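Local coordinates for protein imidazolonepropionase (Unidentified, PDB 2Q09) that catalyses the hydrolytic ring opening of imidazolone-5-propanoate to N-formimidoyl-glutamate, the third step of histidine degradation, at residues L286-F291 with M312-D317; D264-L269 with V282-L287. One frame throughout, in Å; residues are numbered along the deposited sequence.

In the fold
Both contacts are buried in the core of the amidohydrolase barrel, neither at the surface, and they share Leu-286 and Leu-287; strand 283-286 lies between strands 262-265 and 312-314. Contact 1 follows the chain past the strand ends into the start of helix 288-293 and the loop after strand 312-314, which carries the iron ligand Asp-317; it mixes parallel-strand bonding with apolar packing and metal coordination. Contact 2 belongs to the preceding beta-alpha-beta unit and rests on one backbone bond, a methyl packed on an imidazole face, and several bridging waters. The two meet where Ala-284 O faces Ala-313 N (2.8 Å, a probable hydrogen bond), and where His-265 lies beside Asp-317 at the active site.

Contact 1 of 2, residues L286-F291 with M312-D317; sequences LLPTAF and MAVSSD. With FE (Fe (III) ion), chain B.
Leu-286 pairs in parallel with Val-314 and is hydrogen-bonded through both its backbone N and its O: the N donates to Ala-313 O over 2.8 Å with a nearly straight N-H...O angle of 171°, and the O accepts from Ser-315 N at 3.2 Å. Beside this pairing, Leu-286 CD1 lies 3.9 Å from SE of Met-312, present as selenomethionine. Beyond the strand ends the packing is close. Leu-287 crosses Asp-317 at about a right angle, its CD2 methyl packed against both Ser-315 CB and Asp-317 CB, 3.7 Å from the latter, while CD1 lies against the carboxylate carbon. With an alanine in place of Leu-287 both methyls would be gone, which would probably open a gap against Ser-315 CB and Asp-317 CB and leave the carbon side of the iron ligand less firmly packed. From the helix, Ala-290 CB approaches OD2 of Asp-317 to 3.5 Å. The Asp-317 carboxylate extends anti to the backbone N (chi1 -172°), which brings OD1 to 2.3 Å from the iron; OD2 accepts a bond from the metal-bound water. At the first turn of the helix the fit is looser, though still buried: Thr-289 CB stays 3.8 Å from Ser-316 O, and a water accepts from Thr-289 N and donates to Ser-315 O at 2.7 Å. The serine hydroxyls turn elsewhere, both to Asp-70. His-72, His-74 and His-242 complete the protein ligands of the iron. A metal-binding aspartate just past a barrel strand, joined by histidines from other strands, is the hallmark of the mononuclear amidohydrolase site.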
loop_
_atom_site.group_PDB
_atom_site.type_symbol
_atom_site.label_atom_id
_atom_site.label_comp_id
_atom_site.label_asym_id
_atom_site.label_seq_id
_atom_site.Cartn_x
_atom_site.Cartn_y
_atom_site.Cartn_z
ATOM N N LEU A 286 -1.869 3.926 -8.258
ATOM C CA LEU A 286 -2.684 3.172 -9.203
ATOM C C LEU A 286 -3.092 1.839 -8.587
ATOM O O LEU A 286 -2.273 1.147 -7.976
ATOM C CB LEU A 286 -1.894 2.941 -10.489
ATOM C CG LEU A 286 -1.408 4.241 -11.155
ATOM C CD1 LEU A 286 -0.557 3.908 -12.371
ATOM C CD2 LEU A 286 -2.615 5.096 -11.568
ATOM N N LEU A 287 -4.362 1.485 -8.754
ATOM C CA LEU A 287 -4.900 0.247 -8.196
ATOM C C LEU A 287 -5.543 -0.520 -9.343
ATOM O O LEU A 287 -6.768 -0.542 -9.489
ATOM C CB LEU A 287 -5.930 0.595 -7.115
ATOM C CG LEU A 287 -5.333 1.476 -6.003
ATOM C CD1 LEU A 287 -6.445 1.958 -5.081
ATOM C CD2 LEU A 287 -4.299 0.689 -5.204
ATOM N N PRO A 288 -4.707 -1.151 -10.185
ATOM C CA PRO A 288 -5.130 -1.927 -11.356
ATOM C C PRO A 288 -6.035 -3.125 -11.082
ATOM O O PRO A 288 -6.891 -3.460 -11.897
ATOM C CB PRO A 288 -3.804 -2.339 -11.993
ATOM C CG PRO A 288 -2.918 -2.526 -10.792
ATOM C CD PRO A 288 -3.257 -1.302 -9.956
ATOM N N THR A 289 -5.846 -3.771 -9.940
ATOM C CA THR A 289 -6.645 -4.944 -9.600
ATOM C C THR A 289 -8.122 -4.622 -9.398
ATOM O O THR A 289 -8.990 -5.392 -9.816
ATOM C CB THR A 289 -6.087 -5.643 -8.346
ATOM O OG1 THR A 289 -4.723 -6.010 -8.589
ATOM C CG2 THR A 289 -6.882 -6.903 -8.038
ATOM N N ALA A 290 -8.407 -3.486 -8.765
ATOM C CA ALA A 290 -9.790 -3.072 -8.543
ATOM C C ALA A 290 -10.408 -2.706 -9.896
ATOM O O ALA A 290 -11.598 -2.928 -10.140
ATOM C CB ALA A 290 -9.840 -1.863 -7.593
ATOM N N PHE A 291 -9.589 -2.128 -10.764
ATOM C CA PHE A 291 -10.023 -1.727 -12.098
ATOM C C PHE A 291 -10.433 -2.995 -12.865
ATOM O O PHE A 291 -11.467 -3.032 -13.551
ATOM C CB PHE A 291 -8.862 -1.033 -12.810
ATOM C CG PHE A 291 -9.153 -0.656 -14.233
ATOM C CD1 PHE A 291 -9.819 0.527 -14.529
ATOM C CD2 PHE A 291 -8.777 -1.495 -15.274
ATOM C CE1 PHE A 291 -10.113 0.870 -15.841
ATOM C CE2 PHE A 291 -9.064 -1.159 -16.602
ATOM C CZ PHE A 291 -9.736 0.027 -16.882
HETATM N N MSE A 312 4.094 7.670 -9.783
HETATM C CA MSE A 312 2.975 6.747 -9.667
HETATM C C MSE A 312 3.352 5.483 -8.915
HETATM O O MSE A 312 4.281 4.758 -9.300
HETATM C CB MSE A 312 2.455 6.364 -11.058
HETATM C CG MSE A 312 2.089 7.552 -11.954
HETATM SE SE MSE A 312 1.557 6.919 -13.716
HETATM C CE MSE A 312 3.280 6.463 -14.415
ATOM N N ALA A 313 2.639 5.227 -7.827
ATOM C CA ALA A 313 2.877 4.022 -7.056
ATOM C C ALA A 313 1.877 2.988 -7.565
ATOM O O ALA A 313 0.874 3.345 -8.188
ATOM C CB ALA A 313 2.650 4.289 -5.560
ATOM N N VAL A 314 2.166 1.716 -7.323
ATOM C CA VAL A 314 1.272 0.637 -7.726
ATOM C C VAL A 314 1.014 -0.196 -6.473
ATOM O O VAL A 314 1.957 -0.517 -5.741
ATOM C CB VAL A 314 1.908 -0.267 -8.801
ATOM C CG1 VAL A 314 1.024 -1.490 -9.033
ATOM C CG2 VAL A 314 2.073 0.505 -10.110
ATOM N N SER A 315 -0.250 -0.540 -6.225
ATOM C CA SER A 315 -0.596 -1.318 -5.040
ATOM C C SER A 315 -1.698 -2.335 -5.340
ATOM O O SER A 315 -2.430 -2.188 -6.313
ATOM C CB SER A 315 -1.040 -0.376 -3.914
ATOM O OG SER A 315 -1.292 -1.108 -2.721
ATOM N N SER A 316 -1.818 -3.346 -4.483
ATOM C CA SER A 316 -2.801 -4.417 -4.649
ATOM C C SER A 316 -4.241 -4.071 -4.259
ATOM O O SER A 316 -5.192 -4.688 -4.758
ATOM C CB SER A 316 -2.365 -5.638 -3.835
ATOM O OG SER A 316 -2.407 -5.342 -2.441
ATOM N N ASP A 317 -4.395 -3.088 -3.374
ATOM C CA ASP A 317 -5.717 -2.684 -2.892
ATOM C C ASP A 317 -6.475 -3.896 -2.351
ATOM O O ASP A 317 -7.701 -3.953 -2.432
ATOM C CB ASP A 317 -6.535 -2.009 -4.006
ATOM C CG ASP A 317 -7.840 -1.403 -3.496
ATOM O OD1 ASP A 317 -7.857 -0.943 -2.331
ATOM O OD2 ASP A 317 -8.839 -1.365 -4.255
HETATM FE FE FE B . -8.853 0.785 -1.194
HETATM O O HOH W 1 -4.901 -2.836 -7.297
HETATM O O HOH W 2 -10.355 0.397 -3.079
#

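Contact 2 of 2, residues D264-L269 with V282-L287; sequences DHLEYL and VVATLL
His-265 and Thr-285 supply the backbone bond of this parallel pairing: His-265 N donates to Thr-285 O over 3.0 Å, nearly straight, while Asp-264 lies level with Thr-285. Side-chain packing takes three forms. The CD1 methyl of Leu-287 sits over the centre of the His-265 imidazole, 3.3 Å from the ring centroid and 11° off its normal, a CH-pi contact. Leu-266 CD2 presses on Ala-284 CB at 3.4 Å, tighter than usual for two carbons. Asp-264 and Thr-285 run side by side, with Asp-264 CG 3.5 Å from Thr-285 CB. The remaining links are made by water. Thr-285 places OG1 beside its backbone N (chi1 -59°), where it shares a water with Asp-264 OD1. Another water accepts from Leu-287 N and lies 2.7 Å from His-265 O. A third, in the imidazole plane, is 2.8 Å from His-265 ND1 and also meets Glu-267 OE2 and Leu-287 O. Asp-264 OD1 is hydrogen-bonded to ND1 of the iron ligand His-72, and His-265 touches the bound inhibitor. The chemistry is consistent with two roles: Asp-264 probably orients His-72, while the Leu-287 methyl and the water are likely to limit turning of the His-265 ring.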
loop_
_atom_site.group_PDB
_atom_site.type_symbol
_atom_site.label_atom_id
_atom_site.label_comp_id
_atom_site.label_asym_id
_atom_site.label_seq_id
_atom_site.Cartn_x
_atom_site.Cartn_y
_atom_site.Cartn_z
ATOM N N ASP A 264 -5.459 7.913 -4.230
ATOM C CA ASP A 264 -5.534 6.592 -4.851
ATOM C C ASP A 264 -6.760 6.292 -5.720
ATOM O O ASP A 264 -7.866 6.718 -5.414
ATOM C CB ASP A 264 -5.404 5.528 -3.755
ATOM C CG ASP A 264 -4.269 5.824 -2.771
ATOM O OD1 ASP A 264 -3.840 4.895 -2.060
ATOM O OD2 ASP A 264 -3.809 6.982 -2.685
ATOM N N HIS A 265 -6.526 5.520 -6.788
ATOM C CA HIS A 265 -7.510 5.113 -7.807
ATOM C C HIS A 265 -7.363 6.060 -8.995
ATOM O O HIS A 265 -6.722 5.715 -9.986
ATOM C CB HIS A 265 -8.940 5.119 -7.260
ATOM C CG HIS A 265 -9.278 3.895 -6.465
ATOM N ND1 HIS A 265 -9.266 2.630 -7.014
ATOM C CD2 HIS A 265 -9.620 3.743 -5.164
ATOM C CE1 HIS A 265 -9.587 1.748 -6.083
ATOM N NE2 HIS A 265 -9.804 2.396 -4.953
ATOM N N LEU A 266 -7.967 7.244 -8.905
ATOM C CA LEU A 266 -7.818 8.264 -9.939
ATOM C C LEU A 266 -8.354 8.011 -11.348
ATOM O O LEU A 266 -7.950 8.707 -12.280
ATOM C CB LEU A 266 -6.332 8.629 -10.042
ATOM C CG LEU A 266 -5.612 9.288 -8.856
ATOM C CD1 LEU A 266 -6.182 8.829 -7.527
ATOM C CD2 LEU A 266 -4.136 8.965 -8.942
ATOM N N GLU A 267 -9.246 7.041 -11.528
ATOM C CA GLU A 267 -9.786 6.781 -12.863
ATOM C C GLU A 267 -10.278 8.070 -13.532
ATOM O O GLU A 267 -10.069 8.279 -14.728
ATOM C CB GLU A 267 -10.952 5.784 -12.803
ATOM C CG GLU A 267 -10.574 4.299 -12.789
ATOM C CD GLU A 267 -9.852 3.881 -11.532
ATOM O OE1 GLU A 267 -10.011 4.565 -10.503
ATOM O OE2 GLU A 267 -9.139 2.855 -11.567
ATOM N N TYR A 268 -10.925 8.933 -12.749
ATOM C CA TYR A 268 -11.477 10.189 -13.262
ATOM C C TYR A 268 -10.693 11.458 -12.929
ATOM O O TYR A 268 -11.260 12.550 -12.901
ATOM C CB TYR A 268 -12.918 10.347 -12.764
ATOM C CG TYR A 268 -13.884 9.353 -13.365
ATOM C CD1 TYR A 268 -14.561 9.640 -14.549
ATOM C CD2 TYR A 268 -14.091 8.104 -12.777
ATOM C CE1 TYR A 268 -15.424 8.706 -15.136
ATOM C CE2 TYR A 268 -14.943 7.164 -13.350
ATOM C CZ TYR A 268 -15.608 7.472 -14.530
ATOM O OH TYR A 268 -16.446 6.545 -15.111
ATOM N N LEU A 269 -9.397 11.331 -12.683
ATOM C CA LEU A 269 -8.582 12.499 -12.362
ATOM C C LEU A 269 -8.486 13.417 -13.582
ATOM O O LEU A 269 -8.337 12.951 -14.711
ATOM C CB LEU A 269 -7.186 12.062 -11.926
ATOM C CG LEU A 269 -6.168 13.142 -11.547
ATOM C CD1 LEU A 269 -6.625 13.887 -10.301
ATOM C CD2 LEU A 269 -4.817 12.483 -11.300
ATOM N N VAL A 282 2.451 15.189 -4.431
ATOM C CA VAL A 282 1.600 14.098 -3.983
ATOM C C VAL A 282 1.844 12.885 -4.885
ATOM O O VAL A 282 2.079 13.034 -6.084
ATOM C CB VAL A 282 0.103 14.517 -4.052
ATOM C CG1 VAL A 282 -0.794 13.383 -3.585
ATOM C CG2 VAL A 282 -0.120 15.764 -3.193
ATOM N N VAL A 283 1.807 11.688 -4.313
ATOM C CA VAL A 283 2.007 10.484 -5.109
ATOM C C VAL A 283 0.656 9.994 -5.619
ATOM O O VAL A 283 -0.341 10.022 -4.890
ATOM C CB VAL A 283 2.664 9.358 -4.284
ATOM C CG1 VAL A 283 2.729 8.073 -5.104
ATOM C CG2 VAL A 283 4.069 9.768 -3.861
ATOM N N ALA A 284 0.614 9.565 -6.876
ATOM C CA ALA A 284 -0.619 9.044 -7.454
ATOM C C ALA A 284 -0.529 7.521 -7.357
ATOM O O ALA A 284 0.367 6.906 -7.939
ATOM C CB ALA A 284 -0.752 9.479 -8.919
ATOM N N THR A 285 -1.449 6.913 -6.618
ATOM C CA THR A 285 -1.418 5.469 -6.459
ATOM C C THR A 285 -2.404 4.764 -7.384
ATOM O O THR A 285 -3.614 4.982 -7.318
ATOM C CB THR A 285 -1.704 5.063 -5.000
ATOM O OG1 THR A 285 -0.724 5.659 -4.140
ATOM C CG2 THR A 285 -1.616 3.534 -4.845
ATOM N N LEU A 286 -1.869 3.926 -8.258
ATOM C CA LEU A 286 -2.684 3.172 -9.203
ATOM C C LEU A 286 -3.092 1.839 -8.587
ATOM O O LEU A 286 -2.273 1.147 -7.976
ATOM C CB LEU A 286 -1.894 2.941 -10.489
ATOM C CG LEU A 286 -1.408 4.241 -11.155
ATOM C CD1 LEU A 286 -0.557 3.908 -12.371
ATOM C CD2 LEU A 286 -2.615 5.096 -11.568
ATOM N N LEU A 287 -4.362 1.485 -8.754
ATOM C CA LEU A 287 -4.900 0.247 -8.196
ATOM C C LEU A 287 -5.543 -0.520 -9.343
ATOM O O LEU A 287 -6.768 -0.542 -9.489
ATOM C CB LEU A 287 -5.930 0.595 -7.115
ATOM C CG LEU A 287 -5.333 1.476 -6.003
ATOM C CD1 LEU A 287 -6.445 1.958 -5.081
ATOM C CD2 LEU A 287 -4.299 0.689 -5.204
HETATM O O HOH W 3 -0.924 4.979 -1.630
HETATM O O HOH W 4 -6.065 3.144 -10.350
HETATM O O HOH W 5 -8.855 1.425 -9.474
#